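Long-range contacts in iron-regulated outer membrane protein (Neisseria meningitidis, PDB 4B7O), which transports iron across the bacterial outer membrane as a TonB-dependent transporter, and probably takes up siderophores: residues Asp122-Asp127 and Asn329-Glu334; Ile359-Met364 and Asn383-Glu388. All blocks are in the same frame, centred on the assembly; numbering follows the deposited sequence.

Interaction 1: residues Asp122-Asp127 and Asn329-Glu334; sequences DNAYSD and NAYVLE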
ATOM      1  N   ASP A 122       7.902   8.049  -2.531  1.00 37.61           N
ATOM      2  CA  ASP A 122       8.330   9.297  -3.153  1.00 37.36           C
ATOM      3  C   ASP A 122       7.354   9.893  -4.176  1.00 39.64           C
ATOM      4  O   ASP A 122       7.762  10.530  -5.154  1.00 36.74           O
ATOM      5  CB  ASP A 122       9.710   9.116  -3.731  1.00 40.00           C
ATOM      6  CG  ASP A 122      10.735   8.849  -2.660  1.00 46.22           C
ATOM      7  OD1 ASP A 122      10.643   9.475  -1.573  1.00 49.61           O
ATOM      8  OD2 ASP A 122      11.641   8.029  -2.894  1.00 48.11           O
ATOM      9  N   ASN A 123       6.060   9.693  -3.932  1.00 35.18           N
ATOM     10  CA  ASN A 123       5.072  10.219  -4.832  1.00 41.18           C
ATOM     11  C   ASN A 123       5.050   9.555  -6.235  1.00 43.49           C
ATOM     12  O   ASN A 123       4.817  10.216  -7.231  1.00 38.70           O
ATOM     13  CB  ASN A 123       5.231  11.746  -4.989  1.00 42.48           C
ATOM     14  CG  ASN A 123       3.888  12.425  -5.261  1.00 44.38           C
ATOM     15  OD1 ASN A 123       2.853  11.962  -4.780  1.00 41.14           O
ATOM     16  ND2 ASN A 123       3.898  13.501  -6.043  1.00 39.89           N
ATOM     17  N   ALA A 124       5.315   8.253  -6.293  1.00 40.81           N
ATOM     18  CA  ALA A 124       5.153   7.493  -7.496  1.00 36.04           C
ATOM     19  C   ALA A 124       4.454   6.210  -7.138  1.00 33.24           C
ATOM     20  O   ALA A 124       4.823   5.550  -6.193  1.00 37.31           O
ATOM     21  CB  ALA A 124       6.508   7.198  -8.103  1.00 35.09           C
ATOM     22  N   TYR A 125       3.474   5.823  -7.939  1.00 31.65           N
ATOM     23  CA  TYR A 125       2.697   4.661  -7.637  1.00 31.10           C
ATOM     24  C   TYR A 125       1.922   4.283  -8.898  1.00 32.46           C
ATOM     25  O   TYR A 125       1.608   5.100  -9.743  1.00 37.55           O
ATOM     26  CB  TYR A 125       1.701   4.996  -6.501  1.00 34.32           C
ATOM     27  CG  TYR A 125       0.868   6.294  -6.750  1.00 30.87           C
ATOM     28  CD1 TYR A 125       1.342   7.537  -6.362  1.00 32.40           C
ATOM     29  CD2 TYR A 125      -0.371   6.247  -7.351  1.00 33.31           C
ATOM     30  CE1 TYR A 125       0.618   8.712  -6.595  1.00 34.03           C
ATOM     31  CE2 TYR A 125      -1.115   7.404  -7.563  1.00 36.54           C
ATOM     32  CZ  TYR A 125      -0.599   8.627  -7.178  1.00 35.69           C
ATOM     33  OH  TYR A 125      -1.325   9.760  -7.381  1.00 44.44           O
ATOM     34  N   SER A 126       1.508   3.048  -8.948  1.00 36.11           N
ATOM     35  CA  SER A 126       0.912   2.481 -10.121  1.00 37.29           C
ATOM     36  C   SER A 126      -0.282   1.754  -9.577  1.00 36.86           C
ATOM     37  O   SER A 126      -0.297   1.394  -8.421  1.00 40.50           O
ATOM     38  CB  SER A 126       1.913   1.454 -10.684  1.00 36.40           C
ATOM     39  OG  SER A 126       1.278   0.489 -11.454  1.00 41.78           O
ATOM     40  N   ASP A 127      -1.286   1.518 -10.402  1.00 40.07           N
ATOM     41  CA  ASP A 127      -2.460   0.892  -9.876  1.00 39.95           C
ATOM     42  C   ASP A 127      -2.736  -0.437 -10.530  1.00 39.42           C
ATOM     43  O   ASP A 127      -3.703  -1.130 -10.180  1.00 43.95           O
ATOM     44  CB  ASP A 127      -3.649   1.873  -9.932  1.00 46.66           C
ATOM     45  CG  ASP A 127      -4.133   2.154 -11.334  1.00 52.45           C
ATOM     46  OD1 ASP A 127      -3.339   2.020 -12.290  1.00 51.39           O
ATOM     47  OD2 ASP A 127      -5.316   2.541 -11.461  1.00 57.43           O
ATOM     48  N   ASN A 329       7.647  16.143  -9.425  1.00 41.24           N
ATOM     49  CA  ASN A 329       8.482  14.998  -9.623  1.00 39.29           C
ATOM     50  C   ASN A 329       8.300  14.319 -10.983  1.00 40.76           C
ATOM     51  O   ASN A 329       7.271  14.538 -11.685  1.00 39.64           O
ATOM     52  CB  ASN A 329       8.359  14.038  -8.451  1.00 36.96           C
ATOM     53  CG  ASN A 329       7.084  13.250  -8.470  1.00 37.45           C
ATOM     54  OD1 ASN A 329       5.987  13.786  -8.760  1.00 39.23           O
ATOM     55  ND2 ASN A 329       7.205  11.931  -8.165  1.00 35.78           N
ATOM     56  N   ALA A 330       9.304  13.531 -11.369  1.00 36.18           N
ATOM     57  CA  ALA A 330       9.131  12.715 -12.554  1.00 38.48           C
ATOM     58  C   ALA A 330       9.736  11.358 -12.301  1.00 39.74           C
ATOM     59  O   ALA A 330      10.851  11.244 -11.777  1.00 38.45           O
ATOM     60  CB  ALA A 330       9.843  13.364 -13.731  1.00 41.73           C
ATOM     61  N   TYR A 331       9.036  10.318 -12.704  1.00 33.52           N
ATOM     62  CA  TYR A 331       9.533   9.058 -12.389  1.00 32.11           C
ATOM     63  C   TYR A 331       9.224   7.987 -13.432  1.00 32.52           C
ATOM     64  O   TYR A 331       8.344   8.140 -14.281  1.00 29.81           O
ATOM     65  CB  TYR A 331       8.941   8.662 -11.023  1.00 37.68           C
ATOM     66  CG  TYR A 331       7.474   8.449 -11.083  1.00 36.52           C
ATOM     67  CD1 TYR A 331       6.958   7.238 -11.419  1.00 36.31           C
ATOM     68  CD2 TYR A 331       6.596   9.519 -10.855  1.00 41.41           C
ATOM     69  CE1 TYR A 331       5.585   7.068 -11.499  1.00 43.76           C
ATOM     70  CE2 TYR A 331       5.241   9.362 -10.921  1.00 39.41           C
ATOM     71  CZ  TYR A 331       4.745   8.144 -11.238  1.00 41.09           C
ATOM     72  OH  TYR A 331       3.398   7.992 -11.284  1.00 49.40           O
ATOM     73  N   VAL A 332       9.888   6.849 -13.242  1.00 33.28           N
ATOM     74  CA  VAL A 332       9.668   5.605 -14.021  1.00 33.70           C
ATOM     75  C   VAL A 332       9.636   4.463 -13.058  1.00 31.49           C
ATOM     76  O   VAL A 332      10.565   4.216 -12.327  1.00 32.99           O
ATOM     77  CB  VAL A 332      10.872   5.357 -14.962  1.00 38.25           C
ATOM     78  CG1 VAL A 332      10.609   4.175 -15.856  1.00 39.85           C
ATOM     79  CG2 VAL A 332      11.189   6.626 -15.770  1.00 39.84           C
ATOM     80  N   LEU A 333       8.562   3.757 -13.033  1.00 35.12           N
ATOM     81  CA  LEU A 333       8.396   2.752 -12.054  1.00 34.14           C
ATOM     82  C   LEU A 333       8.274   1.442 -12.817  1.00 38.19           C
ATOM     83  O   LEU A 333       7.428   1.308 -13.704  1.00 33.20           O
ATOM     84  CB  LEU A 333       7.087   3.035 -11.355  1.00 36.93           C
ATOM     85  CG  LEU A 333       7.023   2.765  -9.870  1.00 48.16           C
ATOM     86  CD1 LEU A 333       5.644   3.136  -9.336  1.00 51.16           C
ATOM     87  CD2 LEU A 333       7.333   1.313  -9.534  1.00 49.64           C
ATOM     88  N   GLU A 334       9.125   0.476 -12.490  1.00 38.96           N
ATOM     89  CA  GLU A 334       9.068  -0.812 -13.151  1.00 41.39           C
ATOM     90  C   GLU A 334       8.752  -1.889 -12.144  1.00 40.41           C
ATOM     91  O   GLU A 334       9.402  -1.987 -11.126  1.00 42.18           O
ATOM     92  CB  GLU A 334      10.380  -1.165 -13.882  1.00 41.00           C
ATOM     93  CG  GLU A 334      10.882  -0.086 -14.848  1.00 54.16           C
ATOM     94  CD  GLU A 334      10.608  -0.316 -16.362  1.00 56.43           C
ATOM     95  OE1 GLU A 334       9.722  -1.143 -16.744  1.00 55.10           O
ATOM     96  OE2 GLU A 334      11.291   0.374 -17.180  1.00 52.57           O
TER
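Ala-124 sets its methyl group squarely on the ring of Tyr-331. CB lies 3.3 Å from the centroid of that ring and only 10° off its normal, a close CH-pi contact centred on one face. Tyr-331 presents this face because its CG stands between the backbone N and the carbonyl carbon (chi1 67°), and its ring plane stands nearly perpendicular to the plane of CA, CB and CG. Next along, Leu-333 brings its CD1 up against the backbone of residues 122-127, 3.7 Å from Tyr-125 N; the same methyl also lies 4.3 Å from Ala-124 CB. Tyr-125 thus contributes backbone here, while its own CB points away and its hydroxyl is hydrogen-bonded to Ile-160 N.

The polar end belongs to two asparagines. Asn-329 ND2 donates to the backbone Asn-123 O at 3.1 Å, approaching from above the carbonyl plane, 63° out of it, and not along a lone pair. A weak return bond runs from Asn-123 ND2 to Asn-329 OD1 (3.4 Å). The Asn-329 oxygen is also held by Asn-365 ND2, a bond from the next strand that helps to fix the amide's rotation.

Asn-329, Tyr-331 and Leu-333 all face residues 122-127, whereas Ala-330 and Val-332 face away, the alternation of a strand with one side to the interior. Residues 122-127 follow plug strand 118-121 as a loop, so the contact presses the plug against the inner wall of the barrel. Strand 323-339 is flanked there by strands 303-320 and 355-373: Asn-310 and Asn-312 touch Tyr-331 from one neighbour, Thr-361 from the other.

Interaction 2: residues Ile359-Met364 and Asn383-Glu388; sequences ITTRGM and NYRHQE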
ATOM      1  N   ILE A 359       5.715  -4.278 -16.053  1.00 36.48           N
ATOM      2  CA  ILE A 359       4.757  -3.180 -16.032  1.00 32.10           C
ATOM      3  C   ILE A 359       5.534  -1.907 -15.858  1.00 33.42           C
ATOM      4  O   ILE A 359       6.388  -1.814 -15.000  1.00 39.41           O
ATOM      5  CB  ILE A 359       3.796  -3.271 -14.866  1.00 35.31           C
ATOM      6  CG1 ILE A 359       3.135  -4.627 -14.789  1.00 32.87           C
ATOM      7  CG2 ILE A 359       2.704  -2.224 -15.040  1.00 41.78           C
ATOM      8  CD1 ILE A 359       2.282  -4.733 -13.553  1.00 32.82           C
ATOM      9  N   THR A 360       5.265  -0.915 -16.664  1.00 31.56           N
ATOM     10  CA  THR A 360       6.146   0.223 -16.717  1.00 35.62           C
ATOM     11  C   THR A 360       5.240   1.388 -16.440  1.00 32.44           C
ATOM     12  O   THR A 360       4.202   1.509 -17.057  1.00 37.72           O
ATOM     13  CB  THR A 360       6.860   0.396 -18.133  1.00 39.91           C
ATOM     14  OG1 THR A 360       7.824  -0.636 -18.367  1.00 42.46           O
ATOM     15  CG2 THR A 360       7.625   1.667 -18.208  1.00 34.41           C
ATOM     16  N   THR A 361       5.621   2.250 -15.523  1.00 31.83           N
ATOM     17  CA  THR A 361       4.795   3.355 -15.208  1.00 31.89           C
ATOM     18  C   THR A 361       5.616   4.557 -15.323  1.00 33.30           C
ATOM     19  O   THR A 361       6.695   4.601 -14.723  1.00 34.60           O
ATOM     20  CB  THR A 361       4.265   3.224 -13.768  1.00 31.45           C
ATOM     21  OG1 THR A 361       3.414   2.078 -13.735  1.00 32.07           O
ATOM     22  CG2 THR A 361       3.435   4.468 -13.347  1.00 29.80           C
ATOM     23  N   ARG A 362       5.123   5.546 -16.073  1.00 32.19           N
ATOM     24  CA  ARG A 362       5.803   6.867 -16.029  1.00 38.62           C
ATOM     25  C   ARG A 362       4.839   7.940 -15.596  1.00 36.83           C
ATOM     26  O   ARG A 362       3.647   7.904 -15.936  1.00 37.99           O
ATOM     27  CB  ARG A 362       6.372   7.299 -17.376  1.00 37.17           C
ATOM     28  CG  ARG A 362       7.161   6.218 -18.059  1.00 46.85           C
ATOM     29  CD  ARG A 362       6.882   6.217 -19.550  1.00 55.70           C
ATOM     30  NE  ARG A 362       8.128   5.962 -20.231  1.00 60.30           N
ATOM     31  CZ  ARG A 362       8.928   6.926 -20.667  1.00 68.57           C
ATOM     32  NH1 ARG A 362       8.574   8.207 -20.509  1.00 60.79           N
ATOM     33  NH2 ARG A 362      10.071   6.603 -21.280  1.00 72.30           N
ATOM     34  N   GLY A 363       5.359   8.895 -14.852  1.00 37.92           N
ATOM     35  CA  GLY A 363       4.507   9.908 -14.282  1.00 37.40           C
ATOM     36  C   GLY A 363       5.287  11.129 -14.003  1.00 35.03           C
ATOM     37  O   GLY A 363       6.514  11.071 -13.855  1.00 40.80           O
ATOM     38  N   MET A 364       4.578  12.239 -14.001  1.00 36.52           N
ATOM     39  CA  MET A 364       5.106  13.504 -13.526  1.00 38.08           C
ATOM     40  C   MET A 364       4.045  14.256 -12.782  1.00 34.56           C
ATOM     41  O   MET A 364       2.870  14.123 -13.071  1.00 38.77           O
ATOM     42  CB  MET A 364       5.675  14.353 -14.647  1.00 37.22           C
ATOM     43  CG  MET A 364       5.071  14.031 -15.980  1.00 48.33           C
ATOM     44  SD  MET A 364       5.732  15.127 -17.249  1.00 56.50           S
ATOM     45  CE  MET A 364       4.344  15.208 -18.396  1.00 47.76           C
ATOM     46  N   ASN A 383      -1.235  16.365 -13.022  1.00 43.69           N
ATOM     47  CA  ASN A 383      -0.881  14.992 -12.772  1.00 40.51           C
ATOM     48  C   ASN A 383      -0.900  14.262 -14.094  1.00 41.91           C
ATOM     49  O   ASN A 383      -1.919  14.314 -14.801  1.00 42.76           O
ATOM     50  CB  ASN A 383      -1.940  14.342 -11.890  1.00 46.55           C
ATOM     51  CG  ASN A 383      -2.152  15.068 -10.576  1.00 49.12           C
ATOM     52  OD1 ASN A 383      -3.289  15.424 -10.259  1.00 43.70           O
ATOM     53  ND2 ASN A 383      -1.063  15.291  -9.806  1.00 38.63           N
ATOM     54  N   TYR A 384       0.220  13.604 -14.427  1.00 36.75           N
ATOM     55  CA  TYR A 384       0.271  12.696 -15.576  1.00 37.96           C
ATOM     56  C   TYR A 384       0.740  11.284 -15.207  1.00 38.58           C
ATOM     57  O   TYR A 384       1.817  11.094 -14.644  1.00 40.46           O
ATOM     58  CB  TYR A 384       1.259  13.270 -16.616  1.00 40.72           C
ATOM     59  CG  TYR A 384       1.404  12.390 -17.828  1.00 43.44           C
ATOM     60  CD1 TYR A 384       0.407  12.380 -18.802  1.00 46.49           C
ATOM     61  CD2 TYR A 384       2.506  11.522 -17.983  1.00 44.46           C
ATOM     62  CE1 TYR A 384       0.491  11.575 -19.909  1.00 46.64           C
ATOM     63  CE2 TYR A 384       2.621  10.709 -19.105  1.00 45.19           C
ATOM     64  CZ  TYR A 384       1.593  10.756 -20.059  1.00 47.66           C
ATOM     65  OH  TYR A 384       1.596   9.989 -21.177  1.00 48.85           O
ATOM     66  N   ARG A 385       0.001  10.267 -15.565  1.00 41.27           N
ATOM     67  CA  ARG A 385       0.547   8.928 -15.355  1.00 41.85           C
ATOM     68  C   ARG A 385       0.353   8.075 -16.575  1.00 39.27           C
ATOM     69  O   ARG A 385      -0.760   7.983 -17.029  1.00 46.85           O
ATOM     70  CB  ARG A 385      -0.154   8.214 -14.200  1.00 38.49           C
ATOM     71  CG  ARG A 385       0.616   6.985 -13.790  1.00 38.67           C
ATOM     72  CD  ARG A 385       0.070   6.314 -12.564  1.00 33.79           C
ATOM     73  NE  ARG A 385      -1.309   5.987 -12.735  1.00 37.01           N
ATOM     74  CZ  ARG A 385      -2.145   5.736 -11.738  1.00 32.98           C
ATOM     75  NH1 ARG A 385      -1.733   5.753 -10.462  1.00 31.40           N
ATOM     76  NH2 ARG A 385      -3.378   5.448 -12.052  1.00 31.68           N
ATOM     77  N   HIS A 386       1.416   7.431 -17.063  1.00 41.16           N
ATOM     78  CA  HIS A 386       1.316   6.425 -18.144  1.00 37.24           C
ATOM     79  C   HIS A 386       1.716   5.059 -17.678  1.00 36.43           C
ATOM     80  O   HIS A 386       2.848   4.851 -17.144  1.00 32.63           O
ATOM     81  CB  HIS A 386       2.186   6.839 -19.363  1.00 42.60           C
ATOM     82  CG  HIS A 386       1.946   5.994 -20.600  1.00 44.25           C
ATOM     83  ND1 HIS A 386       2.619   4.839 -20.833  1.00 42.37           N
ATOM     84  CD2 HIS A 386       1.048   6.148 -21.658  1.00 44.33           C
ATOM     85  CE1 HIS A 386       2.175   4.297 -21.980  1.00 44.03           C
ATOM     86  NE2 HIS A 386       1.208   5.093 -22.477  1.00 44.25           N
ATOM     87  N   GLN A 387       0.798   4.116 -17.862  1.00 35.66           N
ATOM     88  CA  GLN A 387       1.101   2.726 -17.620  1.00 38.89           C
ATOM     89  C   GLN A 387       1.155   1.841 -18.832  1.00 37.78           C
ATOM     90  O   GLN A 387       0.271   1.924 -19.678  1.00 43.36           O
ATOM     91  CB  GLN A 387       0.066   2.136 -16.677  1.00 41.59           C
ATOM     92  CG  GLN A 387       0.502   2.302 -15.248  1.00 50.26           C
ATOM     93  CD  GLN A 387      -0.655   2.221 -14.316  1.00 48.37           C
ATOM     94  OE1 GLN A 387      -1.521   3.103 -14.313  1.00 49.34           O
ATOM     95  NE2 GLN A 387      -0.689   1.164 -13.524  1.00 45.98           N
ATOM     96  N   GLU A 388       2.115   0.915 -18.861  1.00 37.40           N
ATOM     97  CA  GLU A 388       2.166  -0.075 -19.962  1.00 41.77           C
ATOM     98  C   GLU A 388       2.531  -1.438 -19.446  1.00 42.73           C
ATOM     99  O   GLU A 388       3.580  -1.580 -18.791  1.00 41.28           O
ATOM    100  CB  GLU A 388       3.178   0.325 -21.052  1.00 39.05           C
ATOM    101  CG  GLU A 388       3.081  -0.546 -22.309  1.00 39.75           C
ATOM    102  CD  GLU A 388       4.040  -0.187 -23.495  1.00 51.51           C
ATOM    103  OE1 GLU A 388       4.801   0.835 -23.452  1.00 49.85           O
ATOM    104  OE2 GLU A 388       4.045  -0.963 -24.500  1.00 49.85           O
TER
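Thr-361 and Arg-385 meet through their aliphatic parts, on the face of the hairpin that also carries Gln-387. The arginine can be traced outward. Arg-385 CB starts 4.2 Å from Arg-362 O; Arg-385 CG stays near that oxygen and lies 3.8 Å from Thr-361 CG2, and Arg-385 CD stays beside the same methyl at 3.9 Å. The chain is extended as far as CD and then bends at chi3 (56°), which turns NE and the guanidinium away from Thr-361, to the side of strand 441-455. There NH2 forms a salt bridge with Asp-444 and a long, weak ion pair with plug residue Asp-127, while NH1 makes a weak hydrogen bond to Tyr-125 O. The charge is thus paired chiefly with barrel residue Asp-444, and only weakly with the plug.

Thr-361 splits its two branches between its neighbours. With OG1 beside the backbone N (chi1 -65°) and CG2 therefore anti to it, the methyl serves Arg-385, and Thr-361 OG1 packs 3.3 Å from Gln-387 CG.

The other face bears Thr-360, Arg-362, Met-364, Tyr-384, His-386 and Glu-388. Met-364 crosses Tyr-384 here: its CG is 3.9 Å from Tyr-384 CB, and the extended chain carries CE to 4.1 Å from Tyr-384 CG.

Six backbone hydrogen bonds join the strands in three reciprocal pairs, Thr-360 with Glu-388, Arg-362 with His-386, and Met-364 with Tyr-384. Between them lie the non-hydrogen-bonded pairs Thr-361 with Gln-387 and Gly-363 with Arg-385, the latter having CA atoms just 4.2 Å apart. The 169° between strand directions confirms an antiparallel ladder.

This is a beta hairpin of the TonB-dependent receptor barrel. Strand 323-339 adjoins 355-373, with backbone hydrogen bonds between Leu-333 and Thr-361 and between Tyr-331 and Gly-363, and strand 441-455 adjoins 376-391, with Thr-443 touching Tyr-384 and His-386.

Overall arrangement
From the N terminus, the chain first forms the plug, and interaction 1 closes a loop of about 200 residues that takes in the remainder of the plug and the barrel strands from 185-194 up to 323-339. Interaction 2 opens only afterwards and closes a short hairpin loop between strands 355-373 and 376-391, so the two are in series and neither nest nor cross. Their centres are about 7 Å apart. They adjoin where strands 323-339 and 355-373 pair: Glu-334 OE1 lies 2.5 Å from Thr-360 OG1, a probable hydrogen bond. One contact joins plug to wall; the other joins consecutive strands of that wall.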